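Local coordinates for protein prolyl oligopeptidase (PDB 1YR2) that probably acts as a serine endopeptidase that cuts oligopeptides on the carboxyl side of proline, and far less readily after alanine, at residues Q329-S334 against V369-N374; V344-S349 against P353-V358; L92-A97 against L713-G718; P489-G494 against M511-S516. One frame throughout, in Å; residues are numbered along the deposited sequence.

Interaction 1 (Q329-S334 against V369-N374); sequences QLWFVS and VGIAGN
The indole NE1 of W331 donates a hydrogen bond to the backbone O of L393, which helps hold the ring where I371 meets it. Between the two segments the contact is purely apolar. CG of W331 stands anti to its own carbonyl carbon (chi1 -77°), and this turns the indole toward the facing strand. The extended chain of I371 carries its CD1 to 3.7 Å from W331 CE3. That methyl lies 3.4 Å above the indole plane and is displaced to the rim, and the two side chains meet at about a right angle. Two residues along, V333 CG2 reaches V369 CG2 at 3.6 Å; in both valines this is the branch beside the backbone N. W331 and V333 alternate with L330 and F332, which point away, so one face of the strand alone supplies the contact. The backbones are too far apart to bond, with W331 CA 8.9 Å from I371 CA. Strand 329-334 is an inner strand of its four-stranded sheet, between strands 320-326 and 342-347, while strand 365-372 begins the next sheet; L376 of strand 375-382 and V323 of strand 320-326 close in around the pairs, as between neighbouring propeller blades.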
loop_
_atom_site.group_PDB
_atom_site.type_symbol
_atom_site.label_atom_id
_atom_site.label_comp_id
_atom_site.label_asym_id
_atom_site.label_seq_id
_atom_site.Cartn_x
_atom_site.Cartn_y
_atom_site.Cartn_z
ATOM N N GLN A 329 9.540 -29.996 -13.306
ATOM C CA GLN A 329 9.670 -29.408 -11.979
ATOM C C GLN A 329 8.836 -28.137 -11.886
ATOM O O GLN A 329 8.873 -27.302 -12.768
ATOM C CB GLN A 329 11.141 -29.124 -11.676
ATOM C CG GLN A 329 11.930 -30.442 -11.548
ATOM C CD GLN A 329 13.377 -30.264 -11.254
ATOM O OE1 GLN A 329 13.971 -29.254 -11.635
ATOM N NE2 GLN A 329 13.963 -31.246 -10.571
ATOM N N LEU A 330 8.122 -27.998 -10.784
ATOM C CA LEU A 330 7.304 -26.846 -10.477
ATOM C C LEU A 330 7.789 -26.197 -9.173
ATOM O O LEU A 330 8.178 -26.877 -8.244
ATOM C CB LEU A 330 5.869 -27.317 -10.263
ATOM C CG LEU A 330 5.164 -28.099 -11.372
ATOM C CD1 LEU A 330 3.721 -28.348 -10.944
ATOM C CD2 LEU A 330 5.201 -27.393 -12.701
ATOM N N TRP A 331 7.689 -24.880 -9.058
ATOM C CA TRP A 331 8.055 -24.204 -7.821
ATOM C C TRP A 331 6.824 -23.500 -7.261
ATOM O O TRP A 331 6.064 -22.929 -8.004
ATOM C CB TRP A 331 9.112 -23.134 -8.102
ATOM C CG TRP A 331 10.460 -23.761 -8.291
ATOM C CD1 TRP A 331 11.436 -23.880 -7.358
ATOM C CD2 TRP A 331 10.963 -24.384 -9.470
ATOM N NE1 TRP A 331 12.536 -24.507 -7.887
ATOM C CE2 TRP A 331 12.286 -24.818 -9.188
ATOM C CE3 TRP A 331 10.477 -24.547 -10.763
ATOM C CZ2 TRP A 331 13.090 -25.483 -10.121
ATOM C CZ3 TRP A 331 11.298 -25.205 -11.708
ATOM C CH2 TRP A 331 12.580 -25.665 -11.365
ATOM N N PHE A 332 6.689 -23.520 -5.941
ATOM C CA PHE A 332 5.602 -22.909 -5.213
ATOM C C PHE A 332 6.140 -22.106 -4.023
ATOM O O PHE A 332 7.166 -22.434 -3.426
ATOM C CB PHE A 332 4.642 -24.005 -4.617
ATOM C CG PHE A 332 3.899 -24.788 -5.652
ATOM C CD1 PHE A 332 4.505 -25.891 -6.228
ATOM C CD2 PHE A 332 2.595 -24.456 -6.036
ATOM C CE1 PHE A 332 3.862 -26.644 -7.168
ATOM C CE2 PHE A 332 1.929 -25.231 -6.997
ATOM C CZ PHE A 332 2.566 -26.310 -7.573
ATOM N N VAL A 333 5.432 -21.059 -3.649
ATOM C CA VAL A 333 5.660 -20.401 -2.356
ATOM C C VAL A 333 4.700 -21.106 -1.405
ATOM O O VAL A 333 3.492 -21.022 -1.589
ATOM C CB VAL A 333 5.312 -18.903 -2.388
ATOM C CG1 VAL A 333 5.500 -18.261 -1.022
ATOM C CG2 VAL A 333 6.170 -18.197 -3.465
ATOM N N SER A 334 5.249 -21.750 -0.376
ATOM C CA SER A 334 4.471 -22.538 0.548
ATOM C C SER A 334 4.469 -21.961 1.952
ATOM O O SER A 334 5.502 -21.557 2.474
ATOM C CB SER A 334 4.958 -23.983 0.565
ATOM O OG SER A 334 4.194 -24.758 1.463
ATOM N N VAL A 369 7.521 -14.532 -5.215
ATOM C CA VAL A 369 8.650 -15.165 -5.874
ATOM C C VAL A 369 8.331 -15.207 -7.340
ATOM O O VAL A 369 7.202 -15.437 -7.689
ATOM C CB VAL A 369 8.864 -16.589 -5.364
ATOM C CG1 VAL A 369 9.865 -17.287 -6.203
ATOM C CG2 VAL A 369 9.332 -16.579 -3.938
ATOM N N GLY A 370 9.315 -14.968 -8.186
ATOM C CA GLY A 370 9.170 -15.189 -9.604
ATOM C C GLY A 370 10.392 -15.887 -10.140
ATOM O O GLY A 370 11.464 -15.870 -9.525
ATOM N N ILE A 371 10.264 -16.493 -11.316
ATOM C CA ILE A 371 11.376 -17.119 -11.959
ATOM C C ILE A 371 11.720 -16.364 -13.251
ATOM O O ILE A 371 10.824 -16.024 -14.030
ATOM C CB ILE A 371 11.096 -18.598 -12.227
ATOM C CG1 ILE A 371 11.147 -19.377 -10.907
ATOM C CG2 ILE A 371 12.175 -19.177 -13.120
ATOM C CD1 ILE A 371 10.722 -20.893 -10.984
ATOM N N ALA A 372 13.010 -16.091 -13.438
ATOM C CA ALA A 372 13.492 -15.455 -14.673
ATOM C C ALA A 372 14.915 -15.875 -14.959
ATOM O O ALA A 372 15.724 -16.024 -14.052
ATOM C CB ALA A 372 13.383 -13.913 -14.565
ATOM N N GLY A 373 15.228 -16.077 -16.243
ATOM C CA GLY A 373 16.562 -16.487 -16.621
ATOM C C GLY A 373 16.685 -17.911 -16.087
ATOM O O GLY A 373 15.828 -18.751 -16.391
ATOM N N ASN A 374 17.655 -18.169 -15.227
ATOM C CA ASN A 374 17.782 -19.512 -14.628
ATOM C C ASN A 374 17.679 -19.451 -13.123
ATOM O O ASN A 374 18.198 -20.315 -12.460
ATOM C CB ASN A 374 19.111 -20.190 -14.993
ATOM C CG ASN A 374 19.220 -20.470 -16.471
ATOM O OD1 ASN A 374 18.213 -20.837 -17.132
ATOM N ND2 ASN A 374 20.404 -20.241 -17.029
#

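Interaction 2 (V344-S349 against P353-V358)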
loop_
_atom_site.group_PDB
_atom_site.type_symbol
_atom_site.label_atom_id
_atom_site.label_comp_id
_atom_site.label_asym_id
_atom_site.label_seq_id
_atom_site.Cartn_x
_atom_site.Cartn_y
_atom_site.Cartn_z
ATOM N N VAL A 344 9.225 -24.289 -2.249
ATOM C CA VAL A 344 9.202 -25.730 -2.465
ATOM C C VAL A 344 9.228 -26.054 -3.966
ATOM O O VAL A 344 8.445 -25.520 -4.767
ATOM C CB VAL A 344 7.973 -26.380 -1.805
ATOM C CG1 VAL A 344 7.935 -27.869 -2.066
ATOM C CG2 VAL A 344 7.994 -26.167 -0.313
ATOM N N ARG A 345 10.126 -26.957 -4.306
ATOM C CA ARG A 345 10.217 -27.520 -5.664
ATOM C C ARG A 345 9.556 -28.863 -5.699
ATOM O O ARG A 345 9.874 -29.730 -4.900
ATOM C CB ARG A 345 11.643 -27.651 -6.075
ATOM C CG ARG A 345 11.838 -28.110 -7.521
ATOM C CD ARG A 345 13.278 -28.295 -7.932
ATOM N NE ARG A 345 13.844 -29.405 -7.163
ATOM C CZ ARG A 345 15.113 -29.647 -6.951
ATOM N NH1 ARG A 345 16.084 -28.929 -7.493
ATOM N NH2 ARG A 345 15.407 -30.678 -6.192
ATOM N N VAL A 346 8.589 -29.040 -6.574
ATOM C CA VAL A 346 7.967 -30.358 -6.737
ATOM C C VAL A 346 8.426 -30.967 -8.058
ATOM O O VAL A 346 8.269 -30.363 -9.115
ATOM C CB VAL A 346 6.480 -30.192 -6.755
ATOM C CG1 VAL A 346 5.778 -31.531 -6.895
ATOM C CG2 VAL A 346 6.076 -29.521 -5.503
ATOM N N ASP A 347 9.033 -32.139 -7.996
ATOM C CA ASP A 347 9.490 -32.883 -9.181
ATOM C C ASP A 347 8.471 -33.951 -9.525
ATOM O O ASP A 347 8.113 -34.784 -8.682
ATOM C CB ASP A 347 10.834 -33.513 -8.876
ATOM C CG ASP A 347 11.516 -34.074 -10.109
ATOM O OD1 ASP A 347 10.936 -34.962 -10.752
ATOM O OD2 ASP A 347 12.635 -33.690 -10.502
ATOM N N LEU A 348 7.937 -33.869 -10.738
ATOM C CA LEU A 348 6.926 -34.797 -11.189
ATOM C C LEU A 348 7.417 -35.770 -12.240
ATOM O O LEU A 348 6.597 -36.356 -12.930
ATOM C CB LEU A 348 5.775 -33.977 -11.773
ATOM C CG LEU A 348 5.157 -32.972 -10.799
ATOM C CD1 LEU A 348 4.267 -31.946 -11.521
ATOM C CD2 LEU A 348 4.365 -33.636 -9.726
ATOM N N SER A 349 8.728 -35.907 -12.408
ATOM C CA SER A 349 9.253 -36.838 -13.400
ATOM C C SER A 349 9.155 -38.293 -12.955
ATOM O O SER A 349 9.116 -39.168 -13.787
ATOM C CB SER A 349 10.698 -36.517 -13.769
ATOM O OG SER A 349 11.539 -36.586 -12.638
ATOM N N PRO A 353 5.102 -37.675 -6.949
ATOM C CA PRO A 353 5.687 -36.337 -6.764
ATOM C C PRO A 353 6.721 -36.328 -5.622
ATOM O O PRO A 353 6.507 -36.997 -4.596
ATOM C CB PRO A 353 4.472 -35.476 -6.410
ATOM C CG PRO A 353 3.302 -36.158 -7.065
ATOM C CD PRO A 353 3.629 -37.607 -6.869
ATOM N N ARG A 354 7.841 -35.634 -5.833
ATOM C CA ARG A 354 8.867 -35.443 -4.814
ATOM C C ARG A 354 8.909 -33.978 -4.421
ATOM O O ARG A 354 9.022 -33.123 -5.314
ATOM C CB ARG A 354 10.245 -35.826 -5.379
ATOM C CG ARG A 354 11.362 -35.848 -4.303
ATOM C CD ARG A 354 12.728 -36.343 -4.799
ATOM N NE ARG A 354 13.633 -36.653 -3.658
ATOM C CZ ARG A 354 14.958 -36.940 -3.747
ATOM N NH1 ARG A 354 15.583 -36.946 -4.925
ATOM N NH2 ARG A 354 15.661 -37.223 -2.647
ATOM N N PHE A 355 8.831 -33.687 -3.112
ATOM C CA PHE A 355 8.814 -32.302 -2.603
ATOM C C PHE A 355 10.176 -32.022 -2.014
ATOM O O PHE A 355 10.703 -32.853 -1.266
ATOM C CB PHE A 355 7.739 -32.109 -1.514
ATOM C CG PHE A 355 6.328 -32.225 -2.039
ATOM C CD1 PHE A 355 5.765 -33.461 -2.237
ATOM C CD2 PHE A 355 5.602 -31.105 -2.401
ATOM C CE1 PHE A 355 4.480 -33.564 -2.752
ATOM C CE2 PHE A 355 4.298 -31.209 -2.886
ATOM C CZ PHE A 355 3.756 -32.433 -3.074
ATOM N N ASP A 356 10.773 -30.896 -2.384
ATOM C CA ASP A 356 12.065 -30.476 -1.822
ATOM C C ASP A 356 11.943 -28.991 -1.448
ATOM O O ASP A 356 11.599 -28.190 -2.285
ATOM C CB ASP A 356 13.226 -30.661 -2.820
ATOM C CG ASP A 356 13.544 -32.123 -3.117
ATOM O OD1 ASP A 356 13.887 -32.873 -2.180
ATOM O OD2 ASP A 356 13.506 -32.612 -4.275
ATOM N N THR A 357 12.227 -28.635 -0.199
ATOM C CA THR A 357 12.247 -27.236 0.188
ATOM C C THR A 357 13.573 -26.679 -0.267
ATOM O O THR A 357 14.560 -27.063 0.235
ATOM C CB THR A 357 12.100 -27.128 1.691
ATOM O OG1 THR A 357 10.786 -27.588 2.031
ATOM C CG2 THR A 357 12.193 -25.675 2.162
ATOM N N VAL A 358 13.595 -25.848 -1.303
ATOM C CA VAL A 358 14.874 -25.391 -1.843
ATOM C C VAL A 358 15.341 -24.094 -1.197
ATOM O O VAL A 358 16.543 -23.785 -1.166
ATOM C CB VAL A 358 14.842 -25.274 -3.383
ATOM C CG1 VAL A 358 14.826 -26.674 -4.040
ATOM C CG2 VAL A 358 13.639 -24.433 -3.872
HETATM O O HOH W 1 11.843 -31.394 -6.096
#
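A beta hairpin joins the last two strands of a four-stranded propeller blade, 342-347 and 354-357. R345 and D356 form a hydrogen-bonded antiparallel pair, with R345 N to D356 O at 2.8 Å and a return bond from D356 N to R345 O; D347 and R354 form the next such pair. On the face carrying R345 and D356, the two side chains run side by side. A bend at chi3 (66°) folds the guanidinium back, and R345 NH2 makes a weak salt bridge to D356 OD2 at 3.3 Å, edge on, with the two planes 89° apart. One water accepts from R345 NE at 3.0 Å and also lies 2.8 Å from both R345 O and D356 OD2. V358 CG1 covers one guanidinium face. On the other side of the sheet, V346 CG2 packs on F355 CD2 at 3.5 Å. Beyond the paired residues, P353 CB touches L348 CD2. D347 OD1 accepts from S349 N at 2.9 Å and from S349 OG at 2.6 Å, while OD2 accepts from the side-chain NE2 of Q329. An alanine in place of D347 would probably leave S349 N and Q329 NE2 without their acceptors and free the start of the turn. The OD1 to S349 N bond makes an Asx turn, here leading out of the strand into the hairpin loop at the edge of the blade.

Interaction 3 (L92-A97 against L713-G718); sequences LPERAA and LAHFTG
The imidazole of H715 is met over one face by L92 CD2 and at its edge by the carboxylate of E94, with CE2 of F716 also at the edge; H715 CD2 in turn lies over the rim of one F716 face. The L92 methyl makes a CH-pi contact, 3.9 Å from the ring centroid and 17° off the normal; it is shifted toward the rim, nearest CG. H715 ND1 donates to E94 OE2 at 3.2 Å, with an N-H...O angle of 161°. The oxygen lies in the imidazole plane, but the bond reaches it on the syn side, somewhat out of the carboxylate plane, and the two planes are steeply turned against each other. A bend at chi2 of E94 (81°) curls its chain round to the histidine, and on the way CG passes A714 CB at 4.2 Å. H715 meets it with CG anti to its own backbone N. Bond and methyl restrict the rotation of the imidazole, and the nearby carboxylate would probably favour a protonated ring. L92 and E94 lie in a type I turn leading into helix 95-105, and R95 beyond them pairs with D708. On the other side helix 699-717 is ending: T717 OG1 returns to L713 O at 2.8 Å, and G718 closes the helix with positive phi in a Schellman motif. The contact thus ties the chain's N-terminal part to the last turn of a helix near its C-terminus, in keeping with the prolyl oligopeptidase family, where both ends contribute to the alpha/beta-hydrolase domain.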
loop_
_atom_site.group_PDB
_atom_site.type_symbol
_atom_site.label_atom_id
_atom_site.label_comp_id
_atom_site.label_asym_id
_atom_site.label_seq_id
_atom_site.Cartn_x
_atom_site.Cartn_y
_atom_site.Cartn_z
ATOM N N LEU A 92 -1.793 32.093 5.814
ATOM C CA LEU A 92 -0.436 31.538 5.864
ATOM C C LEU A 92 0.283 31.734 4.530
ATOM O O LEU A 92 -0.177 31.232 3.508
ATOM C CB LEU A 92 -0.470 30.062 6.210
ATOM C CG LEU A 92 -1.045 29.795 7.595
ATOM C CD1 LEU A 92 -1.257 28.309 7.752
ATOM C CD2 LEU A 92 -0.108 30.350 8.661
ATOM N N PRO A 93 1.411 32.451 4.526
ATOM C CA PRO A 93 2.079 32.739 3.265
ATOM C C PRO A 93 2.817 31.520 2.666
ATOM O O PRO A 93 3.161 31.619 1.504
ATOM C CB PRO A 93 3.018 33.888 3.631
ATOM C CG PRO A 93 3.380 33.625 5.034
ATOM C CD PRO A 93 2.141 33.032 5.667
ATOM N N GLU A 94 3.007 30.413 3.400
ATOM C CA GLU A 94 3.689 29.239 2.836
ATOM C C GLU A 94 2.750 28.437 1.897
ATOM O O GLU A 94 3.220 27.657 1.080
ATOM C CB GLU A 94 4.229 28.309 3.947
ATOM C CG GLU A 94 5.182 28.918 4.979
ATOM C CD GLU A 94 4.500 29.698 6.105
ATOM O OE1 GLU A 94 3.243 29.774 6.154
ATOM O OE2 GLU A 94 5.239 30.302 6.917
ATOM N N ARG A 95 1.438 28.676 1.978
ATOM C CA ARG A 95 0.454 27.798 1.367
ATOM C C ARG A 95 0.537 27.724 -0.148
ATOM O O ARG A 95 0.460 26.632 -0.732
ATOM C CB ARG A 95 -0.962 28.191 1.745
ATOM C CG ARG A 95 -1.926 27.120 1.372
ATOM C CD ARG A 95 -3.345 27.453 1.565
ATOM N NE ARG A 95 -4.212 26.331 1.173
ATOM C CZ ARG A 95 -4.664 26.102 -0.058
ATOM N NH1 ARG A 95 -4.278 26.867 -1.063
ATOM N NH2 ARG A 95 -5.469 25.067 -0.282
ATOM N N ALA A 96 0.688 28.883 -0.768
ATOM C CA ALA A 96 0.723 29.006 -2.221
ATOM C C ALA A 96 1.750 28.109 -2.870
ATOM O O ALA A 96 1.456 27.418 -3.844
ATOM C CB ALA A 96 1.023 30.458 -2.594
ATOM N N ALA A 97 2.962 28.131 -2.323
ATOM C CA ALA A 97 4.084 27.420 -2.888
ATOM C C ALA A 97 3.892 25.923 -2.690
ATOM O O ALA A 97 4.246 25.114 -3.556
ATOM C CB ALA A 97 5.363 27.855 -2.214
ATOM N N LEU A 713 1.893 23.326 9.446
ATOM C CA LEU A 713 3.096 22.688 10.011
ATOM C C LEU A 713 4.392 23.439 9.644
ATOM O O LEU A 713 5.302 23.563 10.478
ATOM C CB LEU A 713 3.206 21.220 9.566
ATOM C CG LEU A 713 2.002 20.332 9.904
ATOM C CD1 LEU A 713 2.250 18.871 9.445
ATOM C CD2 LEU A 713 1.683 20.372 11.410
ATOM N N ALA A 714 4.512 23.889 8.398
ATOM C CA ALA A 714 5.683 24.685 7.985
ATOM C C ALA A 714 5.829 25.981 8.760
ATOM O O ALA A 714 6.909 26.356 9.140
ATOM C CB ALA A 714 5.595 25.041 6.499
ATOM N N HIS A 715 4.725 26.674 8.936
ATOM C CA HIS A 715 4.714 27.970 9.629
ATOM C C HIS A 715 5.272 27.797 11.047
ATOM O O HIS A 715 6.169 28.524 11.463
ATOM C CB HIS A 715 3.298 28.500 9.678
ATOM C CG HIS A 715 3.194 29.870 10.264
ATOM N ND1 HIS A 715 3.685 30.985 9.619
ATOM C CD2 HIS A 715 2.680 30.305 11.439
ATOM C CE1 HIS A 715 3.466 32.056 10.367
ATOM N NE2 HIS A 715 2.850 31.676 11.472
ATOM N N PHE A 716 4.829 26.731 11.730
ATOM C CA PHE A 716 5.176 26.533 13.130
ATOM C C PHE A 716 6.499 25.770 13.340
ATOM O O PHE A 716 6.998 25.720 14.467
ATOM C CB PHE A 716 3.988 25.911 13.877
ATOM C CG PHE A 716 2.921 26.901 14.125
ATOM C CD1 PHE A 716 3.126 27.913 15.069
ATOM C CD2 PHE A 716 1.750 26.912 13.372
ATOM C CE1 PHE A 716 2.173 28.936 15.238
ATOM C CE2 PHE A 716 0.789 27.904 13.562
ATOM C CZ PHE A 716 1.000 28.914 14.489
ATOM N N THR A 717 7.088 25.213 12.277
ATOM C CA THR A 717 8.411 24.640 12.379
ATOM C C THR A 717 9.521 25.476 11.750
ATOM O O THR A 717 10.683 25.055 11.759
ATOM C CB THR A 717 8.483 23.238 11.761
ATOM O OG1 THR A 717 8.088 23.269 10.385
ATOM C CG2 THR A 717 7.567 22.248 12.458
ATOM N N GLY A 718 9.186 26.604 11.156
ATOM C CA GLY A 718 10.209 27.443 10.539
ATOM C C GLY A 718 10.629 27.009 9.144
ATOM O O GLY A 718 11.695 27.397 8.680
#

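Interaction 4 (P489-G494 against M511-S516); sequences PTLLYG and MTWIDS
Both L491 and W513 hold CG anti to the backbone N (chi1 -169° and -178°), and these torsions swing the tryptophan out from the helix and lay its indole against the strand, with L491 above it. CB of L491 sits 3.5 Å above the indole plane, offset to the rim, and makes a CH-pi contact 3.7 Å from the centroid of the five-membered ring, 18° off its normal. L491 CD1 follows over the same ring, 4.1 Å from W513 CG. The six-membered part extends past the backbone of T490, whose carbonyl carbon lies 4.0 Å from W513 CZ2, toward P489, whose CB is 4.4 Å from the same CZ2. W513 NE1 is 3.5 Å from L491 N, but its hydrogen goes to the backbone O of A519, at the start of the strand that follows. The indole is thus bonded to strand 519-523, which runs parallel beside strand 490-493 and is joined to L491 by backbone bonds from A519 and A521. The helix ends just beyond W513: S516 OG reaches back to T512 O at 2.6 Å. This is the packing of helix on sheet within the beta-alpha-beta unit 490-493, 508-514 and 519-523 of the alpha/beta-hydrolase fold. Were W513 replaced by an alanine, L491 would probably face a gap and A519 O would lose its indole donor. With no hydrogen bond between the segments themselves, the contact depends on aliphatic-aromatic dispersion, while the buried indole N-H is satisfied from the neighbouring strand.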
loop_
_atom_site.group_PDB
_atom_site.type_symbol
_atom_site.label_atom_id
_atom_site.label_comp_id
_atom_site.label_asym_id
_atom_site.label_seq_id
_atom_site.Cartn_x
_atom_site.Cartn_y
_atom_site.Cartn_z
ATOM N N PRO A 489 13.507 21.599 9.502
ATOM C CA PRO A 489 12.105 21.338 9.876
ATOM C C PRO A 489 11.700 19.937 9.390
ATOM O O PRO A 489 11.990 19.544 8.247
ATOM C CB PRO A 489 11.338 22.409 9.139
ATOM C CG PRO A 489 12.319 23.536 9.057
ATOM C CD PRO A 489 13.668 22.909 8.863
ATOM N N THR A 490 11.038 19.184 10.258
ATOM C CA THR A 490 10.848 17.761 10.036
ATOM C C THR A 490 9.401 17.420 10.285
ATOM O O THR A 490 8.793 17.883 11.239
ATOM C CB THR A 490 11.754 16.949 10.975
ATOM O OG1 THR A 490 13.123 17.210 10.676
ATOM C CG2 THR A 490 11.590 15.449 10.780
ATOM N N LEU A 491 8.865 16.595 9.388
ATOM C CA LEU A 491 7.553 16.008 9.507
ATOM C C LEU A 491 7.751 14.527 9.831
ATOM O O LEU A 491 8.286 13.775 9.003
ATOM C CB LEU A 491 6.801 16.181 8.184
ATOM C CG LEU A 491 5.300 15.855 8.148
ATOM C CD1 LEU A 491 4.704 16.313 6.799
ATOM C CD2 LEU A 491 5.057 14.411 8.308
ATOM N N LEU A 492 7.302 14.116 11.016
ATOM C CA LEU A 492 7.425 12.736 11.514
ATOM C C LEU A 492 6.049 12.099 11.530
ATOM O O LEU A 492 5.153 12.607 12.169
ATOM C CB LEU A 492 8.001 12.732 12.918
ATOM C CG LEU A 492 7.933 11.451 13.722
ATOM C CD1 LEU A 492 8.751 10.334 13.026
ATOM C CD2 LEU A 492 8.382 11.688 15.144
ATOM N N TYR A 493 5.921 11.001 10.810
ATOM C CA TYR A 493 4.682 10.251 10.624
ATOM C C TYR A 493 4.733 8.891 11.306
ATOM O O TYR A 493 5.793 8.262 11.430
ATOM C CB TYR A 493 4.458 10.077 9.126
ATOM C CG TYR A 493 3.175 9.390 8.756
ATOM C CD1 TYR A 493 1.991 10.102 8.644
ATOM C CD2 TYR A 493 3.133 8.034 8.530
ATOM C CE1 TYR A 493 0.829 9.478 8.312
ATOM C CE2 TYR A 493 1.937 7.396 8.184
ATOM C CZ TYR A 493 0.801 8.147 8.088
ATOM O OH TYR A 493 -0.376 7.560 7.764
ATOM N N GLY A 494 3.591 8.480 11.828
ATOM C CA GLY A 494 3.479 7.133 12.370
ATOM C C GLY A 494 2.029 6.678 12.333
ATOM O O GLY A 494 1.132 7.456 12.050
ATOM N N MET A 511 6.116 13.965 -0.511
ATOM C CA MET A 511 7.106 14.477 -1.471
ATOM C C MET A 511 7.089 15.997 -1.572
ATOM O O MET A 511 8.125 16.631 -1.820
ATOM C CB MET A 511 6.870 13.862 -2.830
ATOM C CG MET A 511 7.970 14.112 -3.853
ATOM S SD MET A 511 9.515 13.251 -3.358
ATOM C CE MET A 511 10.539 14.442 -3.890
ATOM N N THR A 512 5.909 16.576 -1.418
ATOM C CA THR A 512 5.747 18.025 -1.429
ATOM C C THR A 512 6.600 18.632 -0.301
ATOM O O THR A 512 7.280 19.652 -0.500
ATOM C CB THR A 512 4.236 18.398 -1.243
ATOM O OG1 THR A 512 3.465 17.887 -2.333
ATOM C CG2 THR A 512 4.002 19.948 -1.231
ATOM N N TRP A 513 6.512 18.054 0.900
ATOM C CA TRP A 513 7.296 18.526 2.030
ATOM C C TRP A 513 8.786 18.369 1.760
ATOM O O TRP A 513 9.531 19.321 1.927
ATOM C CB TRP A 513 6.939 17.765 3.302
ATOM C CG TRP A 513 7.615 18.150 4.537
ATOM C CD1 TRP A 513 8.710 17.581 5.085
ATOM C CD2 TRP A 513 7.217 19.200 5.440
ATOM N NE1 TRP A 513 9.028 18.205 6.262
ATOM C CE2 TRP A 513 8.126 19.199 6.508
ATOM C CE3 TRP A 513 6.169 20.111 5.456
ATOM C CZ2 TRP A 513 8.015 20.057 7.594
ATOM C CZ3 TRP A 513 6.046 20.978 6.557
ATOM C CH2 TRP A 513 6.977 20.953 7.590
ATOM N N ILE A 514 9.208 17.189 1.333
ATOM C CA ILE A 514 10.638 16.912 1.091
ATOM C C ILE A 514 11.207 17.805 -0.015
ATOM O O ILE A 514 12.314 18.351 0.119
ATOM C CB ILE A 514 10.819 15.448 0.736
ATOM C CG1 ILE A 514 10.320 14.537 1.898
ATOM C CG2 ILE A 514 12.287 15.183 0.329
ATOM C CD1 ILE A 514 9.917 13.142 1.446
ATOM N N ASP A 515 10.438 17.984 -1.093
ATOM C CA ASP A 515 10.872 18.835 -2.191
ATOM C C ASP A 515 10.538 20.306 -1.996
ATOM O O ASP A 515 10.649 21.116 -2.939
ATOM C CB ASP A 515 10.368 18.309 -3.503
ATOM C CG ASP A 515 11.148 18.882 -4.686
ATOM O OD1 ASP A 515 12.380 19.104 -4.579
ATOM O OD2 ASP A 515 10.602 19.144 -5.749
ATOM N N SER A 516 10.171 20.660 -0.753
ATOM C CA SER A 516 10.121 22.050 -0.315
ATOM C C SER A 516 11.252 22.389 0.697
ATOM O O SER A 516 11.298 23.486 1.207
ATOM C CB SER A 516 8.736 22.332 0.288
ATOM O OG SER A 516 7.735 22.199 -0.718
#

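Interactions 1 and 2 belong to the propeller and touch: L330 O and V346 N lie 2.8 Å apart, and both use the sheet containing strands 329-334 and 342-347. Interaction 1 is buried and apolar, joining neighbouring blades; interaction 2, at the partly exposed rim of one blade, adds backbone bonds, a salt bridge and water. Interactions 3 and 4 lie on the opposite side of the chain's centre, in the hydrolase part, with centres about 12 Å apart. They meet where A714 and T717 of helix 699-717 pack on W513. Interaction 4 is a core aromatic contact, whereas interaction 3, partly exposed, has a histidine-carboxylate bond. Interactions 2 and 3 have centres about 60 Å apart.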